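Local structure of TIR-NB-LRR type resistance protein RPV1 (Vitis rotundifolia, 5KU7) at residues F11-G16 against E70-S75; S64-S69 against H94-I99; C78-V83 against P131-A136. The protein is a plant disease-resistance protein of the TIR-NB-LRR class, represented here by its TIR domain, a flavodoxin-like fold of signalling proteins. All coordinates share one frame; numbering follows the deposited sequence.

Contact 2 (64-69 against 94-99) is the most deeply buried, two parallel strands of the central sheet joined by backbone hydrogen bonds and branched side chains. Contact 1 (11-16 against 70-75) lies where the neighbouring strand 8-14 ends and meets the loop that follows strand 61-68; it is partly buried, mixing a hydroxyl pair with an arginine beside a malonic acid. Contact 3 (78-83 against 131-136), farthest from the chain centre, is partly buried, its outer margin exposed at Arg132, and joins two helices through an indole bound to Asp80 and packed on leucine, valine and alanine. Strand 61-68 links contacts 1 and 2, Ser13 O approaching Val67 N, and Leu82 of contact 3 touches Phe68 of contact 2.

Contact 1: F11-G16 against E70-S75; sequences FLSFRG and ENYAHS
Ser13 and Tyr72 meet through their hydroxyls at the C-terminal ends of the strands of the parallel sheet of this TIR domain, a flavodoxin-like alpha/beta fold. Strand 8-14 ends here against the loop that leads from strand 61-68 into helix 76-91. The Tyr72 ring lies along the end of the strand: its CE2 edge faces Phe14 CA at 4.2 Å, and the serine oxygen lies near the ring plane. With CG anti to the backbone N (chi1 -174°), the ring is carried from the loop toward the strand, and Tyr72 OH donates to Ser13 OG over 2.7 Å. Ser13 OG also hydrogen-bonds to Glu81 OE1, so one small hydroxyl ties strand, loop and helix together, and a serine is short enough to do this in a buried place. Phe68 meets the Tyr72 ring edge-to-face.

Arg15 reaches across the loop on its aliphatic part. Its CB packs on Tyr72 CA at 3.8 Å; chi1 (180°) sends CG out beside the carbonyl carbon of its own residue, and the bend at chi2 (78°) then brings CD to Asn71 O. Arg15 NE lies 3.0 Å from Asn71 O, which sits near the guanidinium plane at its edge. The same oxygen is also engaged within the loop, accepting a backbone hydrogen bond from His74 N. One guanidinium face is covered by Ser75 CB, 3.5 Å above the plane and offset toward the rim. A long side chain suits this place, since its methylenes cover the loop while the guanidinium end lies next to a bound malonic acid, in a pocket with Gly16, Glu17 and Arg20. Ser75, meanwhile, is the N-cap of helix 76-91, its OG turned to Cys78 N while its CB stands 3.7 Å from Arg15 NE.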
loop_
_atom_site.group_PDB
_atom_site.type_symbol
_atom_site.label_atom_id
_atom_site.label_comp_id
_atom_site.label_asym_id
_atom_site.label_seq_id
_atom_site.Cartn_x
_atom_site.Cartn_y
_atom_site.Cartn_z
ATOM N N PHE A 11 14.116 -7.587 11.453
ATOM C CA PHE A 11 13.223 -8.707 11.182
ATOM C C PHE A 11 11.800 -8.157 11.130
ATOM O O PHE A 11 11.332 -7.530 12.086
ATOM C CB PHE A 11 13.363 -9.815 12.247
ATOM C CG PHE A 11 12.415 -10.965 12.059
ATOM C CD1 PHE A 11 11.145 -10.932 12.613
ATOM C CD2 PHE A 11 12.792 -12.089 11.329
ATOM C CE1 PHE A 11 10.258 -11.993 12.437
ATOM C CE2 PHE A 11 11.914 -13.156 11.157
ATOM C CZ PHE A 11 10.645 -13.102 11.712
ATOM N N LEU A 12 11.134 -8.374 9.999
ATOM C CA LEU A 12 9.756 -7.941 9.792
ATOM C C LEU A 12 8.734 -8.974 10.236
ATOM O O LEU A 12 8.544 -9.979 9.557
ATOM C CB LEU A 12 9.510 -7.652 8.319
ATOM C CG LEU A 12 9.398 -6.204 7.937
ATOM C CD1 LEU A 12 9.117 -6.105 6.441
ATOM C CD2 LEU A 12 8.269 -5.621 8.788
ATOM N N SER A 13 8.044 -8.714 11.341
ATOM C CA SER A 13 6.970 -9.598 11.777
ATOM C C SER A 13 5.608 -9.018 11.390
ATOM O O SER A 13 5.287 -7.884 11.726
ATOM C CB SER A 13 7.058 -9.835 13.284
ATOM O OG SER A 13 5.948 -10.560 13.780
ATOM N N PHE A 14 4.809 -9.814 10.692
ATOM C CA PHE A 14 3.542 -9.350 10.150
ATOM C C PHE A 14 2.603 -10.534 9.985
ATOM O O PHE A 14 3.032 -11.685 9.963
ATOM C CB PHE A 14 3.762 -8.656 8.803
ATOM C CG PHE A 14 4.359 -9.571 7.740
ATOM C CD1 PHE A 14 5.708 -9.912 7.771
ATOM C CD2 PHE A 14 3.569 -10.093 6.731
ATOM C CE1 PHE A 14 6.255 -10.745 6.813
ATOM C CE2 PHE A 14 4.106 -10.952 5.764
ATOM C CZ PHE A 14 5.446 -11.272 5.799
ATOM N N ARG A 15 1.321 -10.238 9.866
ATOM C CA ARG A 15 0.306 -11.222 9.544
ATOM C C ARG A 15 0.123 -11.212 8.047
ATOM O O ARG A 15 -0.394 -10.231 7.506
ATOM C CB ARG A 15 -0.997 -10.871 10.238
ATOM C CG ARG A 15 -2.188 -11.798 10.011
ATOM C CD ARG A 15 -2.120 -13.080 10.841
ATOM N NE ARG A 15 -3.230 -13.978 10.513
ATOM C CZ ARG A 15 -3.134 -14.927 9.608
ATOM N NH1 ARG A 15 -1.980 -15.081 8.995
ATOM N NH2 ARG A 15 -4.162 -15.710 9.328
ATOM N N GLY A 16 0.555 -12.292 7.378
ATOM C CA GLY A 16 0.588 -12.337 5.926
ATOM C C GLY A 16 -0.771 -12.017 5.324
ATOM O O GLY A 16 -0.891 -11.154 4.464
ATOM N N GLU A 70 -5.105 -6.359 12.180
ATOM C CA GLU A 70 -6.354 -6.864 12.750
ATOM C C GLU A 70 -6.311 -8.328 13.196
ATOM O O GLU A 70 -6.854 -8.675 14.256
ATOM C CB GLU A 70 -7.487 -6.677 11.737
ATOM C CG GLU A 70 -8.891 -6.776 12.334
ATOM C CD GLU A 70 -9.967 -6.851 11.265
ATOM O OE1 GLU A 70 -9.606 -6.872 10.074
ATOM O OE2 GLU A 70 -11.166 -6.870 11.609
ATOM N N ASN A 71 -5.655 -9.178 12.404
ATOM C CA ASN A 71 -5.699 -10.609 12.656
ATOM C C ASN A 71 -4.359 -11.216 13.016
ATOM O O ASN A 71 -4.168 -12.424 12.869
ATOM C CB ASN A 71 -6.277 -11.331 11.450
ATOM C CG ASN A 71 -7.673 -10.870 11.129
ATOM O OD1 ASN A 71 -8.607 -11.125 11.887
ATOM N ND2 ASN A 71 -7.830 -10.183 10.002
ATOM N N TYR A 72 -3.436 -10.375 13.479
ATOM C CA TYR A 72 -2.107 -10.822 13.891
ATOM C C TYR A 72 -2.162 -11.923 14.962
ATOM O O TYR A 72 -1.487 -12.941 14.854
ATOM C CB TYR A 72 -1.309 -9.628 14.399
ATOM C CG TYR A 72 0.133 -9.891 14.740
ATOM C CD1 TYR A 72 0.492 -10.417 15.985
ATOM C CD2 TYR A 72 1.142 -9.560 13.853
ATOM C CE1 TYR A 72 1.811 -10.625 16.316
ATOM C CE2 TYR A 72 2.469 -9.775 14.176
ATOM C CZ TYR A 72 2.799 -10.306 15.411
ATOM O OH TYR A 72 4.121 -10.517 15.742
ATOM N N ALA A 73 -2.978 -11.720 15.991
ATOM C CA ALA A 73 -3.057 -12.690 17.077
ATOM C C ALA A 73 -3.795 -13.951 16.642
ATOM O O ALA A 73 -3.808 -14.940 17.375
ATOM C CB ALA A 73 -3.729 -12.075 18.304
ATOM N N HIS A 74 -4.412 -13.924 15.460
ATOM C CA HIS A 74 -5.102 -15.113 14.964
ATOM C C HIS A 74 -4.115 -16.105 14.364
ATOM O O HIS A 74 -4.507 -17.136 13.809
ATOM C CB HIS A 74 -6.158 -14.760 13.923
ATOM C CG HIS A 74 -7.419 -14.217 14.507
ATOM N ND1 HIS A 74 -7.546 -12.908 14.923
ATOM C CD2 HIS A 74 -8.609 -14.810 14.765
ATOM C CE1 HIS A 74 -8.764 -12.716 15.394
ATOM N NE2 HIS A 74 -9.428 -13.857 15.315
ATOM N N SER A 75 -2.834 -15.772 14.425
ATOM C CA SER A 75 -1.837 -16.685 13.918
ATOM C C SER A 75 -0.899 -17.060 15.048
ATOM O O SER A 75 -0.208 -16.210 15.601
ATOM C CB SER A 75 -1.089 -16.068 12.740
ATOM O OG SER A 75 0.132 -16.736 12.504
#

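Contact 2: S64-S69 against H94-I99; sequences SVIVFS and HAVFPI
Ser64 and His94 open the pairing of strands 61-68 and 95-101 with a side-chain hydrogen bond, Ser64 OG to His94 NE2 at 2.7 Å. The serine oxygen sits beside its own backbone N (chi1 -66°), where it meets the edge of the imidazole in the ring plane; ND1 of the same ring makes a weak bond to Ser61 O. Along the strands backbone bonds alternate: Phe97 N to Ser64 O, Ile66 N to Phe97 O, Ile99 N to Ile66 O.

Beta-branched valines and isoleucines suit such extended chains and make up much of both faces, beside aromatic rings and a proline. On one, Val65 CG1, anti to the backbone N, meets Ile99 CD1 at 3.6 Å, the two side chains crossing at a slant, and Phe97 lies beside Val65; helix 154-175 covers this side. On the other, Ile66 CD1 meets Val96 CG1 at 3.6 Å. Ile66 CG2 sits over the centre of the Phe68 ring, 3.3 Å above its plane, while the ring's edge faces Pro98 CB at 4.2 Å. Leu82 of helix 76-91 packs against Phe68. Parallel neighbours joined through that helix form a beta-alpha-beta crossover, the repeating unit of the flavodoxin-like TIR fold.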
loop_
_atom_site.group_PDB
_atom_site.type_symbol
_atom_site.label_atom_id
_atom_site.label_comp_id
_atom_site.label_asym_id
_atom_site.label_seq_id
_atom_site.Cartn_x
_atom_site.Cartn_y
_atom_site.Cartn_z
ATOM N N SER A 64 13.533 -5.940 15.461
ATOM C CA SER A 64 12.323 -6.367 14.775
ATOM C C SER A 64 11.343 -5.196 14.598
ATOM O O SER A 64 11.258 -4.305 15.449
ATOM C CB SER A 64 11.648 -7.508 15.531
ATOM O OG SER A 64 12.454 -8.668 15.515
ATOM N N VAL A 65 10.634 -5.191 13.471
ATOM C CA VAL A 65 9.518 -4.279 13.256
ATOM C C VAL A 65 8.274 -5.128 13.269
ATOM O O VAL A 65 8.187 -6.084 12.504
ATOM C CB VAL A 65 9.597 -3.526 11.919
ATOM C CG1 VAL A 65 8.313 -2.770 11.689
ATOM C CG2 VAL A 65 10.761 -2.576 11.897
ATOM N N ILE A 66 7.325 -4.807 14.140
ATOM C CA ILE A 66 6.103 -5.586 14.211
ATOM C C ILE A 66 4.946 -4.847 13.569
ATOM O O ILE A 66 4.589 -3.748 13.991
ATOM C CB ILE A 66 5.728 -5.935 15.649
ATOM C CG1 ILE A 66 6.675 -7.006 16.213
ATOM C CG2 ILE A 66 4.330 -6.494 15.668
ATOM C CD1 ILE A 66 7.980 -6.481 16.709
ATOM N N VAL A 67 4.384 -5.436 12.521
ATOM C CA VAL A 67 3.194 -4.885 11.904
ATOM C C VAL A 67 1.981 -5.524 12.552
ATOM O O VAL A 67 1.464 -6.542 12.085
ATOM C CB VAL A 67 3.177 -5.116 10.394
ATOM C CG1 VAL A 67 1.948 -4.449 9.751
ATOM C CG2 VAL A 67 4.465 -4.600 9.778
ATOM N N PHE A 68 1.573 -4.963 13.681
ATOM C CA PHE A 68 0.333 -5.388 14.307
ATOM C C PHE A 68 -0.823 -4.996 13.392
ATOM O O PHE A 68 -0.994 -3.818 13.044
ATOM C CB PHE A 68 0.162 -4.755 15.688
ATOM C CG PHE A 68 1.011 -5.385 16.764
ATOM C CD1 PHE A 68 0.917 -6.746 17.034
ATOM C CD2 PHE A 68 1.894 -4.621 17.507
ATOM C CE1 PHE A 68 1.695 -7.339 18.044
ATOM C CE2 PHE A 68 2.665 -5.204 18.504
ATOM C CZ PHE A 68 2.566 -6.573 18.765
ATOM N N SER A 69 -1.600 -5.992 12.991
ATOM C CA SER A 69 -2.761 -5.777 12.138
ATOM C C SER A 69 -3.915 -6.573 12.724
ATOM O O SER A 69 -3.711 -7.393 13.623
ATOM C CB SER A 69 -2.469 -6.194 10.690
ATOM O OG SER A 69 -1.971 -7.524 10.636
ATOM N N HIS A 94 18.205 -6.786 21.549
ATOM C CA HIS A 94 17.305 -6.698 20.407
ATOM C C HIS A 94 16.326 -5.549 20.533
ATOM O O HIS A 94 15.579 -5.481 21.498
ATOM C CB HIS A 94 16.550 -8.020 20.250
ATOM C CG HIS A 94 15.899 -8.206 18.910
ATOM N ND1 HIS A 94 16.618 -8.465 17.761
ATOM C CD2 HIS A 94 14.594 -8.211 18.548
ATOM C CE1 HIS A 94 15.780 -8.605 16.747
ATOM N NE2 HIS A 94 14.547 -8.451 17.196
ATOM N N ALA A 95 16.356 -4.640 19.562
ATOM C CA ALA A 95 15.440 -3.496 19.533
ATOM C C ALA A 95 14.127 -3.878 18.875
ATOM O O ALA A 95 14.090 -4.762 18.023
ATOM C CB ALA A 95 16.070 -2.306 18.812
ATOM N N VAL A 96 13.046 -3.222 19.290
ATOM C CA VAL A 96 11.710 -3.596 18.861
ATOM C C VAL A 96 10.885 -2.362 18.529
ATOM O O VAL A 96 10.703 -1.492 19.373
ATOM C CB VAL A 96 10.976 -4.401 19.940
ATOM C CG1 VAL A 96 9.579 -4.752 19.459
ATOM C CG2 VAL A 96 11.768 -5.661 20.308
ATOM N N PHE A 97 10.360 -2.316 17.312
ATOM C CA PHE A 97 9.620 -1.155 16.816
ATOM C C PHE A 97 8.205 -1.531 16.426
ATOM O O PHE A 97 7.999 -2.130 15.385
ATOM C CB PHE A 97 10.325 -0.558 15.610
ATOM C CG PHE A 97 11.754 -0.219 15.864
ATOM C CD1 PHE A 97 12.767 -0.916 15.234
ATOM C CD2 PHE A 97 12.087 0.819 16.717
ATOM C CE1 PHE A 97 14.092 -0.589 15.460
ATOM C CE2 PHE A 97 13.400 1.149 16.942
ATOM C CZ PHE A 97 14.405 0.449 16.309
ATOM N N PRO A 98 7.227 -1.229 17.285
ATOM C CA PRO A 98 5.880 -1.697 16.938
ATOM C C PRO A 98 5.093 -0.671 16.111
ATOM O O PRO A 98 5.116 0.539 16.387
ATOM C CB PRO A 98 5.230 -1.928 18.304
ATOM C CG PRO A 98 5.917 -0.911 19.225
ATOM C CD PRO A 98 7.305 -0.660 18.649
ATOM N N ILE A 99 4.432 -1.181 15.087
ATOM C CA ILE A 99 3.507 -0.439 14.250
ATOM C C ILE A 99 2.121 -0.986 14.468
ATOM O O ILE A 99 1.891 -2.183 14.297
ATOM C CB ILE A 99 3.803 -0.574 12.751
ATOM C CG1 ILE A 99 5.178 -0.026 12.425
ATOM C CG2 ILE A 99 2.707 0.138 11.943
ATOM C CD1 ILE A 99 5.644 -0.426 11.062
#

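Contact 3: C78-V83 against P131-A136; sequences CLDELV and PRWRTA
Trp133 holds CG beside its backbone N (chi1 -83°), and a small chi2 (-14°) turns the indole across the Leu79 side chain at about a right angle. Leu79 CB sits 3.5 Å from the centroid of the five-membered ring, 14° off the ring normal, a CH-pi contact. Leu79 CD1 extends over the same ring system farther along, 3.6 Å above its plane. The indole is broad enough to take both CB and CD1 of the leucine on one face, with its polar edge still satisfied.

That edge is Trp133 NE1, which donates to Asp80 OD1 at 2.9 Å with an angle of 155° at the hydrogen. The oxygen lies close to the indole plane, but the carboxylate is turned so that the donor comes from above its own plane. Asp80 OD2 forms a salt bridge with Lys129, so the aspartate links the indole to a cation. The negative charge of the aspartate would probably polarise the indole N-H.

Beside the ring small residues let the helices approach. Val83 CG2 meets the edge of Trp133 at CD1, 3.7 Å away, and touches Ala136 CB at 3.9 Å; an alanine suits this place, where the backbones come near (Val83 CA to Ala136 CA 5.4 Å). Leu82 CG approaches the same methyl. At the outer margin Arg132 runs past Val83 CG1 to its salt bridge with Glu87.

The two segment axes cross at 68° and 9.0 Å. Helix 130-141 packs outside helix 76-91, itself resting on the sheet in part through Leu82, which meets Ile66 and Phe68, while Phe119 and Tyr122 of helix 113-122 meet Trp133.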
loop_
_atom_site.group_PDB
_atom_site.type_symbol
_atom_site.label_atom_id
_atom_site.label_comp_id
_atom_site.label_asym_id
_atom_site.label_seq_id
_atom_site.Cartn_x
_atom_site.Cartn_y
_atom_site.Cartn_z
ATOM N N CYS A 78 2.560 -16.094 14.280
ATOM C CA CYS A 78 2.841 -14.699 14.622
ATOM C C CYS A 78 3.125 -14.558 16.139
ATOM O O CYS A 78 4.095 -13.897 16.558
ATOM C CB CYS A 78 1.673 -13.789 14.198
ATOM S SG CYS A 78 1.586 -13.477 12.377
ATOM N N LEU A 79 2.293 -15.197 16.961
ATOM C CA LEU A 79 2.445 -15.078 18.412
ATOM C C LEU A 79 3.750 -15.719 18.890
ATOM O O LEU A 79 4.456 -15.153 19.732
ATOM C CB LEU A 79 1.239 -15.687 19.145
ATOM C CG LEU A 79 -0.039 -14.868 19.002
ATOM C CD1 LEU A 79 -1.181 -15.454 19.793
ATOM C CD2 LEU A 79 0.199 -13.421 19.426
ATOM N N ASP A 80 4.068 -16.897 18.368
ATOM C CA ASP A 80 5.307 -17.575 18.766
ATOM C C ASP A 80 6.489 -16.735 18.303
ATOM O O ASP A 80 7.504 -16.638 18.987
ATOM C CB ASP A 80 5.373 -18.989 18.191
ATOM C CG ASP A 80 4.491 -19.959 18.943
ATOM O OD1 ASP A 80 4.198 -19.698 20.134
ATOM O OD2 ASP A 80 4.090 -20.986 18.352
ATOM N N GLU A 81 6.331 -16.124 17.132
ATOM C CA GLU A 81 7.294 -15.167 16.596
ATOM C C GLU A 81 7.571 -14.032 17.566
ATOM O O GLU A 81 8.723 -13.685 17.854
ATOM C CB GLU A 81 6.767 -14.578 15.293
ATOM C CG GLU A 81 7.826 -14.262 14.297
ATOM C CD GLU A 81 7.256 -14.103 12.917
ATOM O OE1 GLU A 81 6.638 -13.042 12.652
ATOM O OE2 GLU A 81 7.393 -15.057 12.109
ATOM N N LEU A 82 6.481 -13.450 18.045
ATOM C CA LEU A 82 6.530 -12.305 18.928
ATOM C C LEU A 82 7.184 -12.630 20.252
ATOM O O LEU A 82 7.898 -11.797 20.808
ATOM C CB LEU A 82 5.117 -11.767 19.177
ATOM C CG LEU A 82 5.064 -10.473 19.986
ATOM C CD1 LEU A 82 5.875 -9.370 19.313
ATOM C CD2 LEU A 82 3.624 -10.050 20.207
ATOM N N VAL A 83 6.928 -13.829 20.770
ATOM C CA VAL A 83 7.549 -14.262 22.032
ATOM C C VAL A 83 9.061 -14.324 21.878
ATOM O O VAL A 83 9.796 -13.836 22.728
ATOM C CB VAL A 83 7.030 -15.630 22.495
ATOM C CG1 VAL A 83 7.837 -16.122 23.696
ATOM C CG2 VAL A 83 5.550 -15.546 22.845
ATOM N N PRO A 131 -0.688 -17.500 28.312
ATOM C CA PRO A 131 0.000 -16.560 29.214
ATOM C C PRO A 131 1.223 -15.836 28.610
ATOM O O PRO A 131 1.277 -14.606 28.679
ATOM C CB PRO A 131 0.430 -17.464 30.376
ATOM C CG PRO A 131 -0.608 -18.519 30.406
ATOM C CD PRO A 131 -0.933 -18.798 28.964
ATOM N N ARG A 132 2.187 -16.570 28.054
ATOM C CA ARG A 132 3.377 -15.949 27.465
ATOM C C ARG A 132 3.024 -15.150 26.206
ATOM O O ARG A 132 3.718 -14.190 25.839
ATOM C CB ARG A 132 4.442 -17.006 27.171
ATOM C CG ARG A 132 5.058 -17.553 28.457
ATOM C CD ARG A 132 6.354 -18.305 28.238
ATOM N NE ARG A 132 7.392 -17.412 27.737
ATOM C CZ ARG A 132 8.692 -17.675 27.783
ATOM N NH1 ARG A 132 9.127 -18.797 28.350
ATOM N NH2 ARG A 132 9.557 -16.797 27.294
ATOM N N TRP A 133 1.944 -15.565 25.547
ATOM C CA TRP A 133 1.426 -14.874 24.377
ATOM C C TRP A 133 0.867 -13.526 24.811
ATOM O O TRP A 133 1.188 -12.491 24.224
ATOM C CB TRP A 133 0.340 -15.701 23.685
ATOM C CG TRP A 133 0.840 -16.763 22.755
ATOM C CD1 TRP A 133 2.107 -16.901 22.261
ATOM C CD2 TRP A 133 0.075 -17.845 22.202
ATOM N NE1 TRP A 133 2.178 -18.005 21.437
ATOM C CE2 TRP A 133 0.944 -18.599 21.385
ATOM C CE3 TRP A 133 -1.261 -18.249 22.317
ATOM C CZ2 TRP A 133 0.518 -19.733 20.690
ATOM C CZ3 TRP A 133 -1.681 -19.380 21.622
ATOM C CH2 TRP A 133 -0.794 -20.106 20.823
ATOM N N ARG A 134 0.033 -13.553 25.852
ATOM C CA ARG A 134 -0.578 -12.343 26.395
ATOM C C ARG A 134 0.502 -11.393 26.892
ATOM O O ARG A 134 0.402 -10.174 26.750
ATOM C CB ARG A 134 -1.537 -12.672 27.546
ATOM C CG ARG A 134 -2.733 -13.525 27.152
ATOM C CD ARG A 134 -3.880 -13.378 28.150
ATOM N NE ARG A 134 -4.940 -12.574 27.548
ATOM C CZ ARG A 134 -6.088 -13.055 27.081
ATOM N NH1 ARG A 134 -6.355 -14.355 27.177
ATOM N NH2 ARG A 134 -6.976 -12.228 26.529
ATOM N N THR A 135 1.533 -11.964 27.495
ATOM C CA THR A 135 2.631 -11.172 28.014
ATOM C C THR A 135 3.404 -10.495 26.880
ATOM O O THR A 135 3.732 -9.307 26.953
ATOM C CB THR A 135 3.573 -12.041 28.854
ATOM O OG1 THR A 135 2.932 -12.352 30.093
ATOM C CG2 THR A 135 4.869 -11.316 29.138
ATOM N N ALA A 136 3.674 -11.246 25.819
ATOM C CA ALA A 136 4.451 -10.720 24.699
ATOM C C ALA A 136 3.708 -9.594 23.950
ATOM O O ALA A 136 4.323 -8.610 23.518
ATOM C CB ALA A 136 4.820 -11.833 23.759
#